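Local structure of hyaluronidase (Thermobaculum terrenum, 5DIY) at residues 295-307 and 357-369. The protein probably removes N-acetylglucosamine from O-linked glycosylated proteins, as a bacterial O-GlcNAc hydrolase of glycoside hydrolase family 84. Residues are numbered along the deposited sequence; the frame is centred on the assembly and turned at random.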
loop_
_atom_site.group_PDB
_atom_site.type_symbol
_atom_site.label_atom_id
_atom_site.label_comp_id
_atom_site.label_asym_id
_atom_site.label_seq_id
_atom_site.Cartn_x
_atom_site.Cartn_y
_atom_site.Cartn_z
ATOM N N LEU C 295 -4.455 -18.846 5.174
ATOM C CA LEU C 295 -4.263 -18.580 3.747
ATOM C C LEU C 295 -3.105 -19.359 3.114
ATOM O O LEU C 295 -3.221 -19.803 1.975
ATOM C CB LEU C 295 -4.073 -17.076 3.511
ATOM C CG LEU C 295 -5.250 -16.194 3.957
ATOM C CD1 LEU C 295 -4.835 -14.736 4.108
ATOM C CD2 LEU C 295 -6.423 -16.317 2.986
ATOM N N LEU C 296 -2.001 -19.510 3.843
ATOM C CA LEU C 296 -0.770 -20.112 3.305
ATOM C C LEU C 296 -0.343 -21.439 3.947
ATOM O O LEU C 296 0.478 -22.139 3.373
ATOM C CB LEU C 296 0.391 -19.111 3.417
ATOM C CG LEU C 296 0.158 -17.699 2.878
ATOM C CD1 LEU C 296 1.398 -16.842 3.094
ATOM C CD2 LEU C 296 -0.220 -17.724 1.404
ATOM N N GLY C 297 -0.876 -21.771 5.122
ATOM C CA GLY C 297 -0.563 -23.032 5.805
ATOM C C GLY C 297 0.350 -22.834 7.003
ATOM O O GLY C 297 1.300 -22.061 6.936
ATOM N N GLU C 298 0.044 -23.537 8.096
ATOM C CA GLU C 298 0.866 -23.582 9.321
ATOM C C GLU C 298 2.362 -23.751 9.088
ATOM O O GLU C 298 3.172 -23.089 9.734
ATOM C CB GLU C 298 0.434 -24.763 10.191
ATOM C CG GLU C 298 -0.802 -24.527 11.028
ATOM C CD GLU C 298 -1.314 -25.809 11.648
ATOM O OE1 GLU C 298 -0.482 -26.648 12.066
ATOM O OE2 GLU C 298 -2.551 -25.975 11.714
ATOM N N ASP C 299 2.712 -24.663 8.182
ATOM C CA ASP C 299 4.112 -25.022 7.930
ATOM C C ASP C 299 4.943 -23.912 7.283
ATOM O O ASP C 299 6.171 -24.015 7.247
ATOM C CB ASP C 299 4.199 -26.288 7.059
ATOM C CG ASP C 299 3.747 -27.549 7.790
ATOM O OD1 ASP C 299 3.667 -27.551 9.039
ATOM O OD2 ASP C 299 3.483 -28.557 7.097
ATOM N N ASN C 300 4.288 -22.879 6.757
ATOM C CA ASN C 300 4.980 -21.704 6.229
ATOM C C ASN C 300 5.045 -20.534 7.208
ATOM O O ASN C 300 5.565 -19.485 6.858
ATOM C CB ASN C 300 4.305 -21.247 4.936
ATOM C CG ASN C 300 4.338 -22.306 3.864
ATOM O OD1 ASN C 300 3.300 -22.813 3.453
ATOM N ND2 ASN C 300 5.531 -22.656 3.413
ATOM N N LEU C 301 4.559 -20.718 8.434
ATOM C CA LEU C 301 4.430 -19.617 9.385
ATOM C C LEU C 301 5.776 -19.007 9.797
ATOM O O LEU C 301 5.969 -17.798 9.648
ATOM C CB LEU C 301 3.638 -20.063 10.616
ATOM C CG LEU C 301 3.342 -19.025 11.704
ATOM C CD1 LEU C 301 2.743 -17.757 11.111
ATOM C CD2 LEU C 301 2.424 -19.624 12.760
ATOM N N SER C 302 6.702 -19.829 10.294
ATOM C CA SER C 302 8.000 -19.311 10.775
ATOM C C SER C 302 8.836 -18.740 9.626
ATOM O O SER C 302 9.529 -17.739 9.803
ATOM C CB SER C 302 8.785 -20.368 11.570
ATOM O OG SER C 302 9.157 -21.467 10.755
ATOM N N ALA C 303 8.747 -19.357 8.450
ATOM C CA ALA C 303 9.368 -18.809 7.243
ATOM C C ALA C 303 8.760 -17.464 6.811
ATOM O O ALA C 303 9.480 -16.561 6.366
ATOM C CB ALA C 303 9.276 -19.802 6.108
ATOM N N MET C 304 7.441 -17.335 6.932
ATOM C CA MET C 304 6.778 -16.066 6.618
ATOM C C MET C 304 7.161 -14.990 7.629
ATOM O O MET C 304 7.490 -13.877 7.235
ATOM C CB MET C 304 5.250 -16.224 6.531
ATOM C CG MET C 304 4.769 -16.854 5.223
ATOM S SD MET C 304 5.241 -15.951 3.738
ATOM C CE MET C 304 4.365 -14.407 3.982
ATOM N N GLU C 305 7.134 -15.329 8.916
ATOM C CA GLU C 305 7.617 -14.433 9.973
ATOM C C GLU C 305 8.991 -13.859 9.610
ATOM O O GLU C 305 9.191 -12.643 9.629
ATOM C CB GLU C 305 7.697 -15.165 11.321
ATOM C CG GLU C 305 6.355 -15.420 12.002
ATOM C CD GLU C 305 5.834 -14.236 12.814
ATOM O OE1 GLU C 305 6.340 -13.099 12.675
ATOM O OE2 GLU C 305 4.896 -14.438 13.612
ATOM N N LYS C 306 9.919 -14.738 9.237
ATOM C CA LYS C 306 11.285 -14.323 8.904
ATOM C C LYS C 306 11.358 -13.450 7.656
ATOM O O LYS C 306 12.058 -12.448 7.644
ATOM C CB LYS C 306 12.197 -15.543 8.712
ATOM C CG LYS C 306 13.674 -15.199 8.705
ATOM C CD LYS C 306 14.136 -14.869 10.119
ATOM C CE LYS C 306 15.398 -14.057 10.130
ATOM N NZ LYS C 306 15.650 -13.524 11.496
ATOM N N PHE C 307 10.651 -13.860 6.608
ATOM C CA PHE C 307 10.633 -13.133 5.351
ATOM C C PHE C 307 9.989 -11.749 5.531
ATOM O O PHE C 307 10.426 -10.777 4.901
ATOM C CB PHE C 307 9.892 -13.957 4.289
ATOM C CG PHE C 307 9.776 -13.280 2.955
ATOM C CD1 PHE C 307 10.905 -13.068 2.169
ATOM C CD2 PHE C 307 8.533 -12.874 2.469
ATOM C CE1 PHE C 307 10.805 -12.449 0.935
ATOM C CE2 PHE C 307 8.425 -12.259 1.227
ATOM C CZ PHE C 307 9.561 -12.042 0.461
ATOM N N THR C 357 14.468 -19.955 4.998
ATOM C CA THR C 357 13.252 -19.203 4.721
ATOM C C THR C 357 12.948 -19.152 3.233
ATOM O O THR C 357 11.828 -19.455 2.827
ATOM C CB THR C 357 13.360 -17.770 5.277
ATOM O OG1 THR C 357 13.455 -17.836 6.699
ATOM C CG2 THR C 357 12.149 -16.923 4.888
ATOM N N TYR C 358 13.935 -18.770 2.429
ATOM C CA TYR C 358 13.744 -18.729 0.986
ATOM C C TYR C 358 13.366 -20.102 0.449
ATOM O O TYR C 358 12.381 -20.232 -0.273
ATOM C CB TYR C 358 14.989 -18.228 0.252
ATOM C CG TYR C 358 14.884 -18.428 -1.239
ATOM C CD1 TYR C 358 14.197 -17.511 -2.032
ATOM C CD2 TYR C 358 15.425 -19.567 -1.857
ATOM C CE1 TYR C 358 14.071 -17.697 -3.397
ATOM C CE2 TYR C 358 15.301 -19.768 -3.227
ATOM C CZ TYR C 358 14.626 -18.828 -3.991
ATOM O OH TYR C 358 14.507 -19.006 -5.339
ATOM N N SER C 359 14.166 -21.110 0.792
ATOM C CA SER C 359 13.955 -22.476 0.292
ATOM C C SER C 359 12.546 -22.994 0.586
ATOM O O SER C 359 11.901 -23.562 -0.291
ATOM C CB SER C 359 15.017 -23.428 0.860
ATOM O OG SER C 359 16.282 -23.164 0.268
ATOM N N ARG C 360 12.088 -22.778 1.817
ATOM C CA ARG C 360 10.731 -23.130 2.252
ATOM C C ARG C 360 9.652 -22.478 1.379
ATOM O O ARG C 360 8.791 -23.168 0.819
ATOM C CB ARG C 360 10.551 -22.719 3.723
ATOM C CG ARG C 360 9.139 -22.818 4.297
ATOM C CD ARG C 360 8.630 -24.237 4.411
ATOM N NE ARG C 360 9.385 -25.023 5.392
ATOM C CZ ARG C 360 9.004 -26.202 5.892
ATOM N NH1 ARG C 360 7.849 -26.771 5.541
ATOM N NH2 ARG C 360 9.792 -26.821 6.768
ATOM N N LEU C 361 9.718 -21.155 1.258
ATOM C CA LEU C 361 8.691 -20.389 0.537
ATOM C C LEU C 361 8.763 -20.626 -0.976
ATOM O O LEU C 361 7.725 -20.647 -1.640
ATOM C CB LEU C 361 8.785 -18.888 0.857
ATOM C CG LEU C 361 8.686 -18.490 2.340
ATOM C CD1 LEU C 361 8.952 -16.998 2.501
ATOM C CD2 LEU C 361 7.357 -18.876 2.974
ATOM N N SER C 362 9.976 -20.813 -1.503
ATOM C CA SER C 362 10.189 -21.168 -2.923
ATOM C C SER C 362 9.535 -22.496 -3.330
ATOM O O SER C 362 9.208 -22.691 -4.496
ATOM C CB SER C 362 11.689 -21.250 -3.251
ATOM O OG SER C 362 12.273 -22.438 -2.718
ATOM N N THR C 363 9.388 -23.403 -2.365
ATOM C CA THR C 363 8.741 -24.703 -2.569
ATOM C C THR C 363 7.212 -24.616 -2.793
ATOM O O THR C 363 6.625 -25.522 -3.387
ATOM C CB THR C 363 9.076 -25.642 -1.375
ATOM O OG1 THR C 363 10.500 -25.800 -1.283
ATOM C CG2 THR C 363 8.455 -27.001 -1.529
ATOM N N GLN C 364 6.581 -23.534 -2.333
ATOM C CA GLN C 364 5.123 -23.373 -2.418
ATOM C C GLN C 364 4.699 -22.822 -3.789
ATOM O O GLN C 364 5.302 -21.874 -4.292
ATOM C CB GLN C 364 4.632 -22.449 -1.300
ATOM C CG GLN C 364 4.999 -22.886 0.112
ATOM C CD GLN C 364 4.422 -24.237 0.483
ATOM O OE1 GLN C 364 3.209 -24.394 0.608
ATOM N NE2 GLN C 364 5.293 -25.223 0.663
ATOM N N ASP C 365 3.648 -23.411 -4.365
ATOM C CA ASP C 365 3.253 -23.190 -5.774
ATOM C C ASP C 365 2.066 -22.261 -6.007
ATOM O O ASP C 365 1.801 -21.879 -7.151
ATOM C CB ASP C 365 2.912 -24.533 -6.411
ATOM C CG ASP C 365 4.090 -25.451 -6.450
ATOM O OD1 ASP C 365 5.019 -25.147 -7.226
ATOM O OD2 ASP C 365 4.100 -26.460 -5.708
ATOM N N SER C 366 1.361 -21.910 -4.934
ATOM C CA SER C 366 0.125 -21.133 -5.004
ATOM C C SER C 366 0.293 -19.760 -5.657
ATOM O O SER C 366 1.408 -19.273 -5.862
ATOM C CB SER C 366 -0.442 -20.949 -3.593
ATOM O OG SER C 366 0.429 -20.154 -2.811
ATOM N N LYS C 367 -0.838 -19.138 -5.966
ATOM C CA LYS C 367 -0.855 -17.817 -6.584
ATOM C C LYS C 367 -0.175 -16.730 -5.736
ATOM O O LYS C 367 0.482 -15.849 -6.282
ATOM C CB LYS C 367 -2.290 -17.398 -6.894
ATOM C CG LYS C 367 -2.359 -16.086 -7.642
ATOM C CD LYS C 367 -3.754 -15.795 -8.142
ATOM C CE LYS C 367 -3.706 -14.620 -9.090
ATOM N NZ LYS C 367 -4.996 -13.911 -9.101
ATOM N N PHE C 368 -0.365 -16.781 -4.420
ATOM C CA PHE C 368 0.318 -15.858 -3.502
ATOM C C PHE C 368 1.823 -15.825 -3.802
ATOM O O PHE C 368 2.395 -14.749 -4.038
ATOM C CB PHE C 368 0.056 -16.255 -2.038
ATOM C CG PHE C 368 0.794 -15.407 -1.028
ATOM C CD1 PHE C 368 2.086 -15.752 -0.611
ATOM C CD2 PHE C 368 0.197 -14.276 -0.481
ATOM C CE1 PHE C 368 2.769 -14.974 0.314
ATOM C CE2 PHE C 368 0.873 -13.495 0.449
ATOM C CZ PHE C 368 2.163 -13.840 0.847
ATOM N N PHE C 369 2.449 -17.002 -3.836
ATOM C CA PHE C 369 3.909 -17.085 -4.068
ATOM C C PHE C 369 4.343 -16.771 -5.496
ATOM O O PHE C 369 5.483 -16.348 -5.700
ATOM C CB PHE C 369 4.473 -18.418 -3.571
ATOM C CG PHE C 369 4.347 -18.578 -2.089
ATOM C CD1 PHE C 369 5.121 -17.800 -1.230
ATOM C CD2 PHE C 369 3.409 -19.440 -1.540
ATOM C CE1 PHE C 369 4.986 -17.906 0.146
ATOM C CE2 PHE C 369 3.276 -19.558 -0.163
ATOM C CZ PHE C 369 4.064 -18.789 0.680
#
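The Leu296 side chain meets Phe368 at about a right angle. Its CD2 stands over one face of the ring, 3.8 Å from the ring centroid, in a CH-pi contact. CD1 lies toward the outer end of the ring, 3.6 Å from Phe368 CE1. Met304 and Phe368 extend toward each other. The Met304 chain bends at both chi2 and chi3, and its CE comes to the ring obliquely, 3.9 Å from Phe368 CZ. The Met304 sulfur sits at the edge of the Phe369 ring, a Met-aromatic contact, and SD also touches Leu361 CD2 at 3.7 Å. The two methyls of Leu361 part: CD2 meets Met304 SD and Ala303 CB, while CD1 packs on Phe307 CB at 3.7 Å. Ala303 CB packs against Arg360 CG at 3.5 Å. The Arg360 guanidinium then lays one face over Asp299 O. Gln364 meets Asn300 from the opposite direction, their amide planes 59° apart. Gln364 CG and CD lie 3.9 Å from Asn300 CG. With an alanine here in place of Gln364, the Asn300 side chain would probably lose this neighbour and a gap would be left beside it. Segments 301-307 and 357-362 cross at -121°, and Trp375 and Leu376 of helix 373-398 close in on Phe307. Far from the sugar site, this is a mainly apolar helix-helix core, joining the helices that follow the TIM barrel to the C-terminal helical region.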